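Local atomic coordinates of aminopeptidase (PDB entry 5IB9), a protein that probably removes amino-terminal residues from peptides, acting as a zinc-dependent exopeptidase of the M28 family with a protease-associated domain. Residues A[28-32]-A[230-236]; A[62-66]-A[85-89]. All blocks are in the same frame, centred on the assembly; numbering follows the deposited sequence.

Contact 1: residues A[28-32]-A[230-236]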
ATOM      1  N   ALA A  28      12.003  13.607  23.710  1.00 15.48           N
ATOM      2  CA  ALA A  28      10.967  12.712  24.053  1.00 15.92           C
ATOM      3  C   ALA A  28      10.930  11.612  22.965  1.00 14.80           C
ATOM      4  O   ALA A  28      11.364  11.871  21.829  1.00 16.26           O
ATOM      5  CB  ALA A  28       9.563  13.486  24.109  1.00 17.99           C
ATOM      6  N   PRO A  29      10.412  10.427  23.235  1.00 13.83           N
ATOM      7  CA  PRO A  29      10.194   9.417  22.193  1.00 14.10           C
ATOM      8  C   PRO A  29       9.344   9.958  21.042  1.00 13.71           C
ATOM      9  O   PRO A  29       8.506  10.824  21.225  1.00 15.54           O
ATOM     10  CB  PRO A  29       9.476   8.282  22.939  1.00 15.63           C
ATOM     11  CG  PRO A  29       9.850   8.488  24.398  1.00 15.74           C
ATOM     12  CD  PRO A  29       9.905   9.945  24.570  1.00 15.58           C
ATOM     13  N   ARG A  30       9.617   9.402  19.864  1.00 13.78           N
ATOM     14  CA  ARG A  30       8.923   9.868  18.645  1.00 12.67           C
ATOM     15  C   ARG A  30       8.136   8.712  18.091  1.00 10.80           C
ATOM     16  O   ARG A  30       8.418   8.137  16.996  1.00 13.11           O
ATOM     17  CB  ARG A  30       9.970  10.396  17.598  1.00 11.10           C
ATOM     18  CG  ARG A  30      10.744  11.546  18.118  1.00 11.79           C
ATOM     19  CD  ARG A  30      11.855  12.019  17.153  1.00 12.97           C
ATOM     20  NE  ARG A  30      12.795  10.928  16.821  1.00 12.02           N
ATOM     21  CZ  ARG A  30      13.707  10.406  17.706  1.00 11.12           C
ATOM     22  NH1 ARG A  30      13.918  10.994  18.913  1.00 11.74           N
ATOM     23  NH2 ARG A  30      14.467   9.376  17.334  1.00 11.02           N
ATOM     24  N   VAL A  31       7.033   8.313  18.746  1.00 13.66           N
ATOM     25  CA  VAL A  31       6.351   7.132  18.290  1.00 12.24           C
ATOM     26  C   VAL A  31       5.589   7.420  16.994  1.00 12.85           C
ATOM     27  O   VAL A  31       5.019   8.520  16.866  1.00 13.82           O
ATOM     28  CB  VAL A  31       5.320   6.702  19.373  1.00 13.96           C
ATOM     29  CG1 VAL A  31       4.441   5.582  18.858  1.00 18.10           C
ATOM     30  CG2 VAL A  31       6.139   6.222  20.617  1.00 14.74           C
ATOM     31  N   ALA A  32       5.636   6.451  16.036  1.00 12.96           N
ATOM     32  CA  ALA A  32       5.102   6.806  14.722  1.00 14.78           C
ATOM     33  C   ALA A  32       3.654   7.200  14.795  1.00 15.24           C
ATOM     34  O   ALA A  32       2.870   6.595  15.529  1.00 16.24           O
ATOM     35  CB  ALA A  32       5.262   5.724  13.768  1.00 17.80           C
ATOM     36  N   ASP A 230      11.248   8.010  13.519  1.00 10.77           N
ATOM     37  CA  ASP A 230      10.449   7.529  14.679  1.00  9.68           C
ATOM     38  C   ASP A 230      11.326   6.673  15.599  1.00 10.99           C
ATOM     39  O   ASP A 230      12.408   6.184  15.213  1.00 12.97           O
ATOM     40  CB  ASP A 230       9.288   6.674  14.202  1.00  9.79           C
ATOM     41  CG  ASP A 230       9.677   5.396  13.489  1.00 10.65           C
ATOM     42  OD1 ASP A 230      10.589   5.380  12.593  1.00 10.87           O
ATOM     43  OD2 ASP A 230       9.081   4.349  13.824  1.00 12.95           O
ATOM     44  N   SER A 231      10.793   6.582  16.844  1.00 10.79           N
ATOM     45  CA  SER A 231      11.472   5.668  17.805  1.00 12.99           C
ATOM     46  C   SER A 231      10.424   4.823  18.485  1.00 13.41           C
ATOM     47  O   SER A 231       9.249   5.016  18.280  1.00 14.55           O
ATOM     48  CB  SER A 231      12.302   6.456  18.844  1.00 14.08           C
ATOM     49  OG  SER A 231      11.422   7.168  19.708  1.00 16.26           O
ATOM     50  N   VAL A 232      10.883   3.773  19.177  1.00 13.62           N
ATOM     51  CA  VAL A 232       9.861   2.932  19.900  1.00 15.31           C
ATOM     52  C   VAL A 232       9.320   3.627  21.158  1.00 16.74           C
ATOM     53  O   VAL A 232       9.926   4.575  21.679  1.00 15.47           O
ATOM     54  CB  VAL A 232      10.482   1.570  20.289  1.00 14.61           C
ATOM     55  CG1 VAL A 232      10.892   0.806  18.988  1.00 16.19           C
ATOM     56  CG2 VAL A 232      11.631   1.670  21.303  1.00 16.71           C
ATOM     57  N   GLU A 233       8.155   3.143  21.603  1.00 16.66           N
ATOM     58  CA  GLU A 233       7.530   3.663  22.844  1.00 20.22           C
ATOM     59  C   GLU A 233       8.552   3.750  24.015  1.00 19.19           C
ATOM     60  O   GLU A 233       9.314   2.826  24.246  1.00 18.16           O
ATOM     61  CB  GLU A 233       6.430   2.702  23.303  1.00 20.73           C
ATOM     62  CG  GLU A 233       5.085   2.768  22.543  1.00 30.88           C
ATOM     63  CD  GLU A 233       4.156   3.929  22.987  1.00 41.02           C
ATOM     64  OE1 GLU A 233       3.103   4.164  22.292  1.00 43.10           O
ATOM     65  OE2 GLU A 233       4.471   4.609  24.017  1.00 43.25           O
ATOM     66  N   LYS A 234       8.550   4.867  24.712  1.00 18.14           N
ATOM     67  CA  LYS A 234       9.399   5.150  25.926  1.00 18.21           C
ATOM     68  C   LYS A 234      10.886   5.307  25.647  1.00 18.64           C
ATOM     69  O   LYS A 234      11.655   5.608  26.555  1.00 18.59           O
ATOM     70  CB  LYS A 234       9.175   4.046  27.026  1.00 18.84           C
ATOM     71  CG  LYS A 234       7.783   4.043  27.554  1.00 23.22           C
ATOM     72  CD  LYS A 234       7.561   3.008  28.678  1.00 33.80           C
ATOM     73  CE  LYS A 234       6.059   2.771  28.755  1.00 40.23           C
ATOM     74  NZ  LYS A 234       5.629   1.464  29.402  1.00 45.34           N
ATOM     75  N   ALA A 235      11.350   5.136  24.379  1.00 17.07           N
ATOM     76  CA  ALA A 235      12.729   5.342  24.091  1.00 16.07           C
ATOM     77  C   ALA A 235      12.941   6.711  23.463  1.00 15.52           C
ATOM     78  O   ALA A 235      12.342   6.950  22.393  1.00 14.89           O
ATOM     79  CB  ALA A 235      13.298   4.237  23.040  1.00 16.38           C
ATOM     80  N   PRO A 236      13.737   7.592  24.051  1.00 13.92           N
ATOM     81  CA  PRO A 236      14.041   8.864  23.487  1.00 14.09           C
ATOM     82  C   PRO A 236      14.681   8.803  22.069  1.00 13.31           C
ATOM     83  O   PRO A 236      14.641   9.819  21.313  1.00 14.73           O
ATOM     84  CB  PRO A 236      14.973   9.564  24.539  1.00 14.67           C
ATOM     85  CG  PRO A 236      14.467   8.918  25.926  1.00 16.66           C
ATOM     86  CD  PRO A 236      14.342   7.484  25.447  1.00 14.91           C
TER
HETATM   87  O   HOH W   1      14.439   7.995  14.810  1.00 11.23           O
HETATM   88  O   HOH W   2       7.562   4.307  16.070  1.00 16.82           O

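Contact 2: residues A[62-66]-A[85-89]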
ATOM      1  N   PHE A  62      -1.536   4.069   8.472  1.00 16.26           N
ATOM      2  CA  PHE A  62      -1.240   2.696   8.856  1.00 19.99           C
ATOM      3  C   PHE A  62      -2.051   2.459  10.096  1.00 20.72           C
ATOM      4  O   PHE A  62      -2.565   3.391  10.746  1.00 19.43           O
ATOM      5  CB  PHE A  62       0.290   2.509   9.067  1.00 20.06           C
ATOM      6  CG  PHE A  62       0.802   3.174  10.292  1.00 17.88           C
ATOM      7  CD1 PHE A  62       0.973   2.475  11.480  1.00 23.93           C
ATOM      8  CD2 PHE A  62       1.065   4.579  10.303  1.00 20.44           C
ATOM      9  CE1 PHE A  62       1.443   3.130  12.628  1.00 22.76           C
ATOM     10  CE2 PHE A  62       1.505   5.241  11.408  1.00 26.54           C
ATOM     11  CZ  PHE A  62       1.705   4.541  12.607  1.00 25.34           C
ATOM     12  N   GLU A  63      -2.133   1.179  10.451  1.00 22.73           N
ATOM     13  CA  GLU A  63      -2.936   0.808  11.612  1.00 25.97           C
ATOM     14  C   GLU A  63      -2.039   0.770  12.834  1.00 25.48           C
ATOM     15  O   GLU A  63      -1.089  -0.007  12.859  1.00 29.57           O
ATOM     16  CB  GLU A  63      -3.615  -0.559  11.333  1.00 27.38           C
ATOM     17  CG  GLU A  63      -4.691  -0.550  10.232  1.00 30.04           C
ATOM     18  CD  GLU A  63      -5.788   0.506  10.459  1.00 40.78           C
ATOM     19  OE1 GLU A  63      -5.989   1.402   9.571  1.00 41.72           O
ATOM     20  OE2 GLU A  63      -6.456   0.436  11.527  1.00 43.96           O
ATOM     21  N   GLY A  64      -2.305   1.611  13.813  1.00 25.18           N
ATOM     22  CA  GLY A  64      -1.550   1.672  15.044  1.00 27.35           C
ATOM     23  C   GLY A  64      -2.245   0.775  16.068  1.00 28.81           C
ATOM     24  O   GLY A  64      -3.364   0.290  15.839  1.00 30.12           O
ATOM     25  N   TYR A  65      -1.554   0.507  17.157  1.00 30.66           N
ATOM     26  CA  TYR A  65      -2.108  -0.370  18.194  1.00 32.67           C
ATOM     27  C   TYR A  65      -2.014   0.356  19.523  1.00 32.88           C
ATOM     28  O   TYR A  65      -0.949   0.854  19.872  1.00 34.17           O
ATOM     29  CB  TYR A  65      -1.262  -1.644  18.256  1.00 32.13           C
ATOM     30  CG  TYR A  65      -1.772  -2.743  19.193  1.00 31.79           C
ATOM     31  CD1 TYR A  65      -2.971  -3.381  18.946  1.00 31.61           C
ATOM     32  CD2 TYR A  65      -1.004  -3.161  20.280  1.00 35.61           C
ATOM     33  CE1 TYR A  65      -3.422  -4.434  19.790  1.00 31.48           C
ATOM     34  CE2 TYR A  65      -1.454  -4.224  21.123  1.00 33.40           C
ATOM     35  CZ  TYR A  65      -2.645  -4.822  20.867  1.00 32.89           C
ATOM     36  OH  TYR A  65      -3.075  -5.845  21.706  1.00 30.44           O
ATOM     37  N   THR A  66      -3.113   0.395  20.265  1.00 34.01           N
ATOM     38  CA  THR A  66      -3.017   0.745  21.670  1.00 36.01           C
ATOM     39  C   THR A  66      -2.990  -0.572  22.458  1.00 35.63           C
ATOM     40  O   THR A  66      -3.960  -1.327  22.404  1.00 35.16           O
ATOM     41  CB  THR A  66      -4.194   1.589  22.130  1.00 36.66           C
ATOM     42  OG1 THR A  66      -4.217   2.795  21.355  1.00 39.60           O
ATOM     43  CG2 THR A  66      -4.036   1.983  23.612  1.00 38.46           C
ATOM     44  N   PHE A  85       1.166  -9.679  22.642  1.00 33.30           N
ATOM     45  CA  PHE A  85       1.896  -9.373  21.440  1.00 32.02           C
ATOM     46  C   PHE A  85       1.238  -8.096  20.860  1.00 30.56           C
ATOM     47  O   PHE A  85       0.033  -7.865  21.066  1.00 29.28           O
ATOM     48  CB  PHE A  85       1.802 -10.519  20.417  1.00 31.36           C
ATOM     49  CG  PHE A  85       2.780 -11.650  20.669  1.00 33.48           C
ATOM     50  CD1 PHE A  85       2.411 -12.734  21.481  1.00 33.67           C
ATOM     51  CD2 PHE A  85       4.054 -11.663  20.086  1.00 34.05           C
ATOM     52  CE1 PHE A  85       3.312 -13.786  21.716  1.00 33.12           C
ATOM     53  CE2 PHE A  85       4.969 -12.714  20.329  1.00 36.73           C
ATOM     54  CZ  PHE A  85       4.580 -13.786  21.145  1.00 35.20           C
ATOM     55  N   THR A  86       2.030  -7.268  20.157  1.00 31.06           N
ATOM     56  CA  THR A  86       1.457  -6.064  19.540  1.00 29.29           C
ATOM     57  C   THR A  86       0.505  -6.517  18.444  1.00 26.61           C
ATOM     58  O   THR A  86       0.837  -7.410  17.686  1.00 26.81           O
ATOM     59  CB  THR A  86       2.568  -5.190  18.925  1.00 31.00           C
ATOM     60  OG1 THR A  86       3.432  -4.750  19.971  1.00 34.94           O
ATOM     61  CG2 THR A  86       1.950  -3.952  18.255  1.00 33.73           C
ATOM     62  N   TYR A  87      -0.685  -5.912  18.399  1.00 25.70           N
ATOM     63  CA  TYR A  87      -1.793  -6.286  17.524  1.00 25.43           C
ATOM     64  C   TYR A  87      -2.612  -7.483  18.020  1.00 24.78           C
ATOM     65  O   TYR A  87      -3.507  -7.984  17.308  1.00 25.49           O
ATOM     66  CB  TYR A  87      -1.394  -6.473  16.063  1.00 23.22           C
ATOM     67  CG  TYR A  87      -0.871  -5.172  15.458  1.00 26.18           C
ATOM     68  CD1 TYR A  87       0.489  -4.995  15.249  1.00 30.54           C
ATOM     69  CD2 TYR A  87      -1.754  -4.148  15.130  1.00 27.98           C
ATOM     70  CE1 TYR A  87       0.987  -3.791  14.721  1.00 30.70           C
ATOM     71  CE2 TYR A  87      -1.278  -2.956  14.599  1.00 25.50           C
ATOM     72  CZ  TYR A  87       0.064  -2.789  14.411  1.00 33.32           C
ATOM     73  OH  TYR A  87       0.495  -1.594  13.882  1.00 32.67           O
ATOM     74  N   SER A  88      -2.344  -7.885  19.256  1.00 24.61           N
ATOM     75  CA  SER A  88      -3.221  -8.921  19.832  1.00 24.88           C
ATOM     76  C   SER A  88      -4.670  -8.448  19.971  1.00 25.24           C
ATOM     77  O   SER A  88      -4.909  -7.377  20.511  1.00 26.91           O
ATOM     78  CB  SER A  88      -2.678  -9.396  21.202  1.00 24.13           C
ATOM     79  OG  SER A  88      -3.588 -10.350  21.763  1.00 26.28           O
ATOM     80  N   PRO A  89      -5.637  -9.260  19.541  1.00 24.68           N
ATOM     81  CA  PRO A  89      -7.031  -9.063  19.816  1.00 26.39           C
ATOM     82  C   PRO A  89      -7.283  -9.134  21.356  1.00 28.09           C
ATOM     83  O   PRO A  89      -6.409  -9.612  22.100  1.00 26.70           O
ATOM     84  CB  PRO A  89      -7.677 -10.205  19.055  1.00 26.70           C
ATOM     85  CG  PRO A  89      -6.656 -10.641  18.022  1.00 26.88           C
ATOM     86  CD  PRO A  89      -5.392 -10.430  18.679  1.00 25.07           C
TER

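Contact 1: residues A[28-32]-A[230-236]
Residues 28-32 and 230-236 run against each other as two irregular loops, brought to a CA–CA distance of 4.1 Å between Pro29 and Pro236 and joined by a backbone bond from Ser231 N to Arg30 O (2.8 Å). The hydroxyl of Ser231 answers at the other end of Arg30, accepting its backbone N-H in an almost straight bond (Arg30 N to Ser231 OG 2.9 Å, 174° at the hydrogen). The same OG donates to Ala235 O, reaching across the type II turn from Val232 to Ala235, which Ala235 N to Val232 O closes; a chi1 of 69° holds the hydroxyl between its own backbone N and carbonyl carbon, where it can serve both loops. Pro29 lies on this turn, its CB 3.2 Å from Ala235 O and its CG against the carbonyl carbon of Lys234. The Arg30 chain bends at chi3 (-57°) and brings its guanidinium across the loop, with Ser231 CB over one face. Arg30 NH1 reaches Pro236 O at 2.8 Å, tilted from the plane of that carbonyl, and also bonds Leu25 O; NE is taken by His229 O. At the more exposed side, the CG2 methyl of Val31 touches the bent chain of Glu233, 3.8 Å from its CD. One water joins Arg30 NH2 to Asp230 O; another links Ala32 N with Ser231 O and with Asp230 OD2 (2.7 Å from the water). The two carboxylate oxygens of Asp230 also accept the backbone N-H groups of Glu272 and Glu273, residues of the inhibitor pocket, and Glu273 is a zinc ligand. Arg30 thus ties down carbonyls of the loop after zinc ligand His228, and Asp230 is placed as a second-shell group to hold first-shell Glu273.

Contact 2: residues A[62-66]-A[85-89]
Two tyrosines exchange hydroxyl bonds between strand 55-66 and the type II beta turn from Phe85 to Ser88: Tyr87 OH donates to Glu63 O over a very short 2.5 Å, and Tyr65 OH donates to Ser88 O at 2.7 Å. Ser88 O receives its bond in the carbonyl plane, on a lone pair, while Glu63 O sits at the edge of the Tyr87 ring, in plane with it. Each side thus sends a phenol to a main-chain carbonyl of the other, and the strand and the turn are joined through these side chains. The turn itself is closed by Ser88 N to Phe85 O, with Tyr87 in its third position, where the backbone takes a left-handed conformation (phi 80°). Around these bonds the rings pack against chain and ring alike. With CG anti to its backbone N (chi1 -174°), Tyr65 reaches out from the strand and lies flat beneath the turn, and Tyr87 N stands 3.1 Å above the centre of the Tyr65 ring plane. Thr86 adds its CG2 methyl 3.7 Å from Tyr65 CD2, near the other end of that ring from the hydroxyl. The two aromatic planes are oblique, at 42°, and the Tyr65 methylene comes closer to the Tyr87 ring than the Tyr65 ring does. Farther out, strand 55-66 pairs antiparallel with strand 187-210, whose Ala196 touches Tyr65; across the turn, Phe85 and Ser88 meet strand 165-169, and Ser88 OG accepts from Ala166 N as well as donating to Pro89 O. The contact therefore fixes the turn between strands 83-84 and 91-99 to the long antiparallel ribbon. Tyr65 CB comes over one face of the Tyr87 ring in a CH-pi contact, 4.2 Å from its centroid.

Contact 2 is nested along the chain inside the loop that contact 1 closes: 28-32 comes first, then 62-66 and 85-89, and 230-236 last. Their centres lie about 16 Å apart, and they meet where Ala32 O packs against Phe62 CZ at 3.8 Å. Contact 1 sits in the peptidase part, between the approach to helix 35-50 and the loop from strand 222-228 to helix 238-256, close to the two zinc ions that share Asp240 and to the bound inhibitor. Contact 2 joins the long ribbon of strands 55-66 and 187-210 to the loop leading into strand 91-99, on the side of the protease-associated domain. The ribbon thus physically connects the two regions.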